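Putative beta-glucosidase (Bifidobacterium adolescentis, PDB 5WAB) hydrolyses beta-glucosidic linkages as a family 3 glycoside hydrolase, and probably also releases terminal arabinopyranose from ginsenoside Rb2. Local coordinates at residues V110-Y124 and L152-R164. Residues are numbered along the deposited sequence; the frame is centred on the assembly and turned at random.
With GOL (glycerol), chain E.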
loop_
_atom_site.group_PDB
_atom_site.type_symbol
_atom_site.label_atom_id
_atom_site.label_comp_id
_atom_site.label_asym_id
_atom_site.label_seq_id
_atom_site.Cartn_x
_atom_site.Cartn_y
_atom_site.Cartn_z
ATOM N N VAL A 110 -3.728 0.351 -4.196
ATOM C CA VAL A 110 -2.546 -0.502 -4.242
ATOM C C VAL A 110 -1.542 -0.022 -5.292
ATOM O O VAL A 110 -0.667 -0.779 -5.698
ATOM C CB VAL A 110 -2.923 -1.983 -4.468
ATOM C CG1 VAL A 110 -3.769 -2.492 -3.333
ATOM C CG2 VAL A 110 -3.652 -2.178 -5.792
ATOM N N ASN A 111 -1.643 1.232 -5.727
ATOM C CA ASN A 111 -0.696 1.743 -6.710
ATOM C C ASN A 111 0.727 1.717 -6.164
ATOM O O ASN A 111 0.968 1.981 -4.983
ATOM C CB ASN A 111 -1.059 3.163 -7.133
ATOM C CG ASN A 111 -2.392 3.240 -7.844
ATOM O OD1 ASN A 111 -3.347 3.823 -7.335
ATOM N ND2 ASN A 111 -2.463 2.651 -9.026
ATOM N N ILE A 112 1.668 1.358 -7.035
ATOM C CA ILE A 112 3.073 1.302 -6.661
ATOM C C ILE A 112 3.581 2.704 -6.362
ATOM O O ILE A 112 3.300 3.657 -7.102
ATOM C CB ILE A 112 3.889 0.639 -7.780
ATOM C CG1 ILE A 112 3.464 -0.820 -7.946
ATOM C CG2 ILE A 112 5.376 0.751 -7.507
ATOM C CD1 ILE A 112 3.619 -1.644 -6.684
ATOM N N LYS A 113 4.321 2.841 -5.261
ATOM C CA LYS A 113 5.004 4.091 -4.930
ATOM C C LYS A 113 6.285 4.143 -5.755
ATOM O O LYS A 113 7.378 3.805 -5.297
ATOM C CB LYS A 113 5.274 4.175 -3.437
ATOM C CG LYS A 113 4.012 4.019 -2.630
ATOM C CD LYS A 113 4.218 4.187 -1.143
ATOM C CE LYS A 113 2.930 3.803 -0.429
ATOM N NZ LYS A 113 2.938 3.994 1.045
ATOM N N ARG A 114 6.122 4.528 -7.024
ATOM C CA ARG A 114 7.262 4.662 -7.923
ATOM C C ARG A 114 8.254 5.680 -7.389
ATOM O O ARG A 114 9.466 5.437 -7.373
ATOM C CB ARG A 114 6.780 5.056 -9.316
ATOM C CG ARG A 114 7.862 5.568 -10.249
ATOM C CD ARG A 114 7.254 5.872 -11.610
ATOM N NE ARG A 114 8.244 6.227 -12.619
ATOM C CZ ARG A 114 8.385 7.449 -13.119
ATOM N NH1 ARG A 114 7.588 8.424 -12.710
ATOM N NH2 ARG A 114 9.314 7.696 -14.033
ATOM N N ASN A 115 7.748 6.825 -6.938
ATOM C CA ASN A 115 8.556 7.895 -6.390
ATOM C C ASN A 115 7.924 8.353 -5.079
ATOM O O ASN A 115 6.707 8.604 -5.033
ATOM C CB ASN A 115 8.657 9.051 -7.380
ATOM C CG ASN A 115 9.577 10.144 -6.901
ATOM O OD1 ASN A 115 9.307 10.806 -5.902
ATOM N ND2 ASN A 115 10.677 10.340 -7.614
ATOM N N PRO A 116 8.705 8.480 -4.001
ATOM C CA PRO A 116 8.117 8.818 -2.696
ATOM C C PRO A 116 7.483 10.194 -2.646
ATOM O O PRO A 116 6.787 10.491 -1.670
ATOM C CB PRO A 116 9.314 8.723 -1.739
ATOM C CG PRO A 116 10.498 8.964 -2.598
ATOM C CD PRO A 116 10.173 8.372 -3.937
ATOM N N LEU A 117 7.708 11.043 -3.650
ATOM C CA LEU A 117 7.070 12.352 -3.712
ATOM C C LEU A 117 5.614 12.280 -4.147
ATOM O O LEU A 117 4.932 13.310 -4.131
ATOM C CB LEU A 117 7.830 13.272 -4.669
ATOM C CG LEU A 117 9.253 13.679 -4.293
ATOM C CD1 LEU A 117 9.817 14.560 -5.391
ATOM C CD2 LEU A 117 9.297 14.395 -2.944
ATOM N N GLY A 118 5.134 11.108 -4.554
ATOM C CA GLY A 118 3.758 10.956 -4.990
ATOM C C GLY A 118 2.747 11.399 -3.952
ATOM O O GLY A 118 2.795 10.957 -2.802
ATOM N N GLY A 119 1.819 12.267 -4.354
ATOM C CA GLY A 119 0.905 12.875 -3.400
ATOM C C GLY A 119 -0.006 11.894 -2.684
ATOM O O GLY A 119 -0.449 12.166 -1.567
ATOM N N ARG A 120 -0.308 10.750 -3.307
ATOM C CA ARG A 120 -1.201 9.757 -2.716
ATOM C C ARG A 120 -0.463 8.615 -2.018
ATOM O O ARG A 120 -1.100 7.618 -1.664
ATOM C CB ARG A 120 -2.111 9.156 -3.791
ATOM C CG ARG A 120 -3.060 10.117 -4.469
ATOM C CD ARG A 120 -4.192 10.594 -3.578
ATOM N NE ARG A 120 -5.219 9.582 -3.335
ATOM C CZ ARG A 120 -6.100 9.168 -4.244
ATOM N NH1 ARG A 120 -6.081 9.659 -5.481
ATOM N NH2 ARG A 120 -7.009 8.258 -3.915
ATOM N N CYS A 121 0.846 8.745 -1.779
ATOM C CA CYS A 121 1.595 7.659 -1.143
ATOM C C CYS A 121 1.032 7.283 0.226
ATOM O O CYS A 121 1.163 6.127 0.650
ATOM C CB CYS A 121 3.078 8.028 -1.029
ATOM S SG CYS A 121 4.053 7.810 -2.556
ATOM N N PHE A 122 0.413 8.233 0.935
ATOM C CA PHE A 122 -0.106 7.948 2.269
ATOM C C PHE A 122 -1.228 6.918 2.232
ATOM O O PHE A 122 -1.449 6.217 3.230
ATOM C CB PHE A 122 -0.597 9.239 2.936
ATOM C CG PHE A 122 -1.945 9.686 2.469
ATOM C CD1 PHE A 122 -2.082 10.357 1.271
ATOM C CD2 PHE A 122 -3.072 9.457 3.234
ATOM C CE1 PHE A 122 -3.318 10.780 0.836
ATOM C CE2 PHE A 122 -4.312 9.875 2.805
ATOM C CZ PHE A 122 -4.434 10.535 1.605
ATOM N N GLU A 123 -1.913 6.800 1.087
ATOM C CA GLU A 123 -3.065 5.934 0.890
ATOM C C GLU A 123 -2.704 4.619 0.207
ATOM O O GLU A 123 -3.574 3.756 0.052
ATOM C CB GLU A 123 -4.096 6.701 0.045
ATOM C CG GLU A 123 -5.527 6.199 0.001
ATOM C CD GLU A 123 -6.430 7.205 -0.714
ATOM O OE1 GLU A 123 -5.983 8.354 -0.894
ATOM O OE2 GLU A 123 -7.561 6.857 -1.115
ATOM N N TYR A 124 -1.438 4.435 -0.179
ATOM C CA TYR A 124 -0.955 3.215 -0.820
ATOM C C TYR A 124 -0.046 2.441 0.131
ATOM O O TYR A 124 0.260 2.889 1.237
ATOM C CB TYR A 124 -0.236 3.537 -2.135
ATOM C CG TYR A 124 -1.073 4.330 -3.116
ATOM C CD1 TYR A 124 -2.456 4.222 -3.122
ATOM C CD2 TYR A 124 -0.479 5.190 -4.033
ATOM C CE1 TYR A 124 -3.219 4.943 -4.006
ATOM C CE2 TYR A 124 -1.236 5.917 -4.922
ATOM C CZ TYR A 124 -2.604 5.787 -4.903
ATOM O OH TYR A 124 -3.361 6.503 -5.784
ATOM N N LEU A 152 -10.922 -2.193 -5.313
ATOM C CA LEU A 152 -9.500 -2.159 -5.634
ATOM C C LEU A 152 -9.224 -0.989 -6.565
ATOM O O LEU A 152 -9.752 -0.938 -7.676
ATOM C CB LEU A 152 -9.091 -3.481 -6.285
ATOM C CG LEU A 152 -7.603 -3.802 -6.384
ATOM C CD1 LEU A 152 -6.974 -3.764 -5.002
ATOM C CD2 LEU A 152 -7.414 -5.167 -7.032
ATOM N N LYS A 153 -8.418 -0.035 -6.102
ATOM C CA LYS A 153 -8.508 1.340 -6.577
ATOM C C LYS A 153 -7.354 1.734 -7.491
ATOM O O LYS A 153 -6.183 1.461 -7.196
ATOM C CB LYS A 153 -8.583 2.304 -5.387
ATOM C CG LYS A 153 -9.700 3.314 -5.520
ATOM C CD LYS A 153 -10.025 3.990 -4.196
ATOM C CE LYS A 153 -8.902 4.853 -3.690
ATOM N NZ LYS A 153 -9.365 5.653 -2.525
ATOM N N HIS A 154 -7.726 2.405 -8.590
ATOM C CA HIS A 154 -6.867 3.104 -9.549
ATOM C C HIS A 154 -6.049 2.144 -10.395
ATOM O O HIS A 154 -4.816 2.172 -10.386
ATOM C CB HIS A 154 -5.976 4.115 -8.837
ATOM C CG HIS A 154 -6.727 5.001 -7.900
ATOM N ND1 HIS A 154 -6.163 5.527 -6.759
ATOM C CD2 HIS A 154 -8.009 5.436 -7.925
ATOM C CE1 HIS A 154 -7.063 6.258 -6.126
ATOM N NE2 HIS A 154 -8.193 6.217 -6.810
ATOM N N PHE A 155 -6.753 1.349 -11.182
ATOM C CA PHE A 155 -6.171 0.359 -12.075
ATOM C C PHE A 155 -6.064 0.985 -13.468
ATOM O O PHE A 155 -7.082 1.235 -14.118
ATOM C CB PHE A 155 -7.055 -0.889 -12.064
ATOM C CG PHE A 155 -6.548 -2.033 -12.893
ATOM C CD1 PHE A 155 -5.389 -2.706 -12.542
ATOM C CD2 PHE A 155 -7.279 -2.485 -13.979
ATOM C CE1 PHE A 155 -4.939 -3.775 -13.293
ATOM C CE2 PHE A 155 -6.839 -3.559 -14.730
ATOM C CZ PHE A 155 -5.671 -4.205 -14.389
ATOM N N ALA A 156 -4.841 1.268 -13.920
ATOM C CA ALA A 156 -3.614 1.040 -13.162
ATOM C C ALA A 156 -2.600 2.152 -13.409
ATOM O O ALA A 156 -2.849 3.077 -14.195
ATOM C CB ALA A 156 -3.002 -0.309 -13.526
ATOM N N ALA A 157 -1.460 2.046 -12.718
ATOM C CA ALA A 157 -0.299 2.918 -12.927
ATOM C C ALA A 157 -0.634 4.382 -12.651
ATOM O O ALA A 157 -0.309 5.277 -13.436
ATOM C CB ALA A 157 0.268 2.738 -14.336
ATOM N N ASN A 158 -1.290 4.619 -11.511
ATOM C CA ASN A 158 -1.606 5.966 -11.040
ATOM C C ASN A 158 -0.624 6.294 -9.915
ATOM O O ASN A 158 -0.930 6.186 -8.730
ATOM C CB ASN A 158 -3.058 6.044 -10.566
ATOM C CG ASN A 158 -3.486 7.458 -10.194
ATOM O OD1 ASN A 158 -2.736 8.420 -10.369
ATOM N ND2 ASN A 158 -4.670 7.576 -9.610
ATOM N N ASN A 159 0.572 6.734 -10.305
ATOM C CA ASN A 159 1.706 6.859 -9.392
ATOM C C ASN A 159 2.100 8.306 -9.112
ATOM O O ASN A 159 3.138 8.543 -8.484
ATOM C CB ASN A 159 2.896 6.084 -9.951
ATOM C CG ASN A 159 2.495 4.724 -10.498
ATOM O OD1 ASN A 159 2.477 4.508 -11.714
ATOM N ND2 ASN A 159 2.173 3.796 -9.598
ATOM N N GLN A 160 1.322 9.278 -9.588
ATOM C CA GLN A 160 1.596 10.684 -9.327
ATOM C C GLN A 160 0.298 11.473 -9.415
ATOM O O GLN A 160 -0.669 11.047 -10.049
ATOM C CB GLN A 160 2.638 11.244 -10.296
ATOM C CG GLN A 160 2.138 11.429 -11.703
ATOM C CD GLN A 160 3.262 11.764 -12.639
ATOM O OE1 GLN A 160 4.324 11.150 -12.579
ATOM N NE2 GLN A 160 3.052 12.751 -13.501
ATOM N N GLU A 161 0.282 12.623 -8.745
ATOM C CA GLU A 161 -0.856 13.534 -8.801
ATOM C C GLU A 161 -0.703 14.587 -9.885
ATOM O O GLU A 161 -1.708 15.098 -10.392
ATOM C CB GLU A 161 -1.036 14.240 -7.453
ATOM C CG GLU A 161 -1.535 13.357 -6.328
ATOM C CD GLU A 161 -2.905 12.784 -6.615
ATOM O OE1 GLU A 161 -3.905 13.493 -6.373
ATOM O OE2 GLU A 161 -2.977 11.627 -7.087
ATOM N N THR A 162 0.535 14.922 -10.238
ATOM C CA THR A 162 0.805 15.978 -11.204
ATOM C C THR A 162 0.226 15.626 -12.567
ATOM O O THR A 162 0.660 14.660 -13.203
ATOM C CB THR A 162 2.313 16.208 -11.291
ATOM O OG1 THR A 162 2.801 16.609 -10.005
ATOM C CG2 THR A 162 2.637 17.281 -12.306
ATOM N N ASP A 163 -0.740 16.431 -13.017
ATOM C CA ASP A 163 -1.399 16.263 -14.313
ATOM C C ASP A 163 -2.074 14.898 -14.433
ATOM O O ASP A 163 -2.137 14.321 -15.520
ATOM C CB ASP A 163 -0.402 16.465 -15.459
ATOM C CG ASP A 163 -1.075 16.819 -16.770
ATOM O OD1 ASP A 163 -2.241 17.276 -16.738
ATOM O OD2 ASP A 163 -0.443 16.623 -17.832
ATOM N N ARG A 164 -2.602 14.378 -13.319
ATOM C CA ARG A 164 -3.139 13.018 -13.301
ATOM C C ARG A 164 -4.329 12.826 -14.234
ATOM O O ARG A 164 -4.582 11.695 -14.666
ATOM C CB ARG A 164 -3.543 12.630 -11.878
ATOM C CG ARG A 164 -4.846 13.254 -11.415
ATOM C CD ARG A 164 -5.046 13.044 -9.930
ATOM N NE ARG A 164 -6.196 13.785 -9.422
ATOM C CZ ARG A 164 -6.889 13.439 -8.342
ATOM N NH1 ARG A 164 -6.552 12.356 -7.651
ATOM N NH2 ARG A 164 -7.924 14.174 -7.956
HETATM C C1 GOL E . -13.334 9.186 -5.368
HETATM O O1 GOL E . -13.866 9.905 -4.289
HETATM C C2 GOL E . -12.250 8.228 -4.798
HETATM O O2 GOL E . -12.740 6.950 -4.596
HETATM C C3 GOL E . -11.082 8.261 -5.818
HETATM O O3 GOL E . -9.961 7.728 -5.183
HETATM O O HOH W 1 4.513 8.523 -12.080
HETATM O O HOH W 2 4.675 7.357 -6.861
HETATM O O HOH W 3 -1.614 8.591 -7.487
#
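Asn111 and His154 meet with amide and imidazole nearly coplanar, 5° apart. Asn111 ND2 donates to His154 O at 2.8 Å in an almost straight bond. On the other branch of the amide, Asn111 OD1 takes a weak hydrogen bond from His154 ND1. Tyr124 OH also bonds His154 ND1, 3.1 Å away at the ring edge. Further along, Asn159 ND2 reaches a lone pair of Ile112 O at 2.7 Å, while Asn159 OD1 is held by Tyr520. These bonds pair buried polar groups and fix the rotation of both amides. Beside them, Val110 packs crosswise on Leu152, and helix 182-190 covers both.

The contact lies in the TIM-barrel-like N-terminal domain of the family 3 glycoside hydrolases. Residues 110-124 follow strand 102-106; residues 152-164 begin in the adjacent parallel strand 149-155 and turn a corner at His154. A cis peptide precedes Ala156.

At the glycerol, probably a crystallisation additive, the contact turns to charged groups. Arg120 folds back (chi2 -71°, chi3 -74°) to grip Glu123 side-on through NE and NH2, from above the carboxylate plane. Lys153 NZ meets Glu123 OE2 at 2.6 Å, so this oxygen accepts from two cations. Glycerol O3 lies 2.8 Å from His154 NE2 and also bonds Arg120 NH2; Asp44 binds the same glycerol. Glu161 OE2 stays 4.0 Å from Arg120 NH1, beyond a salt bridge. Away from the glycerol the join is looser and partly wet. Water 1 donates to Gln160 OE1 and takes a weak bond from Arg114 NH1; Arg114 pairs with Glu522, and Gln160 NE2 bonds Pro512 O. Water 2 bridges Asn115 N and Asn159 O.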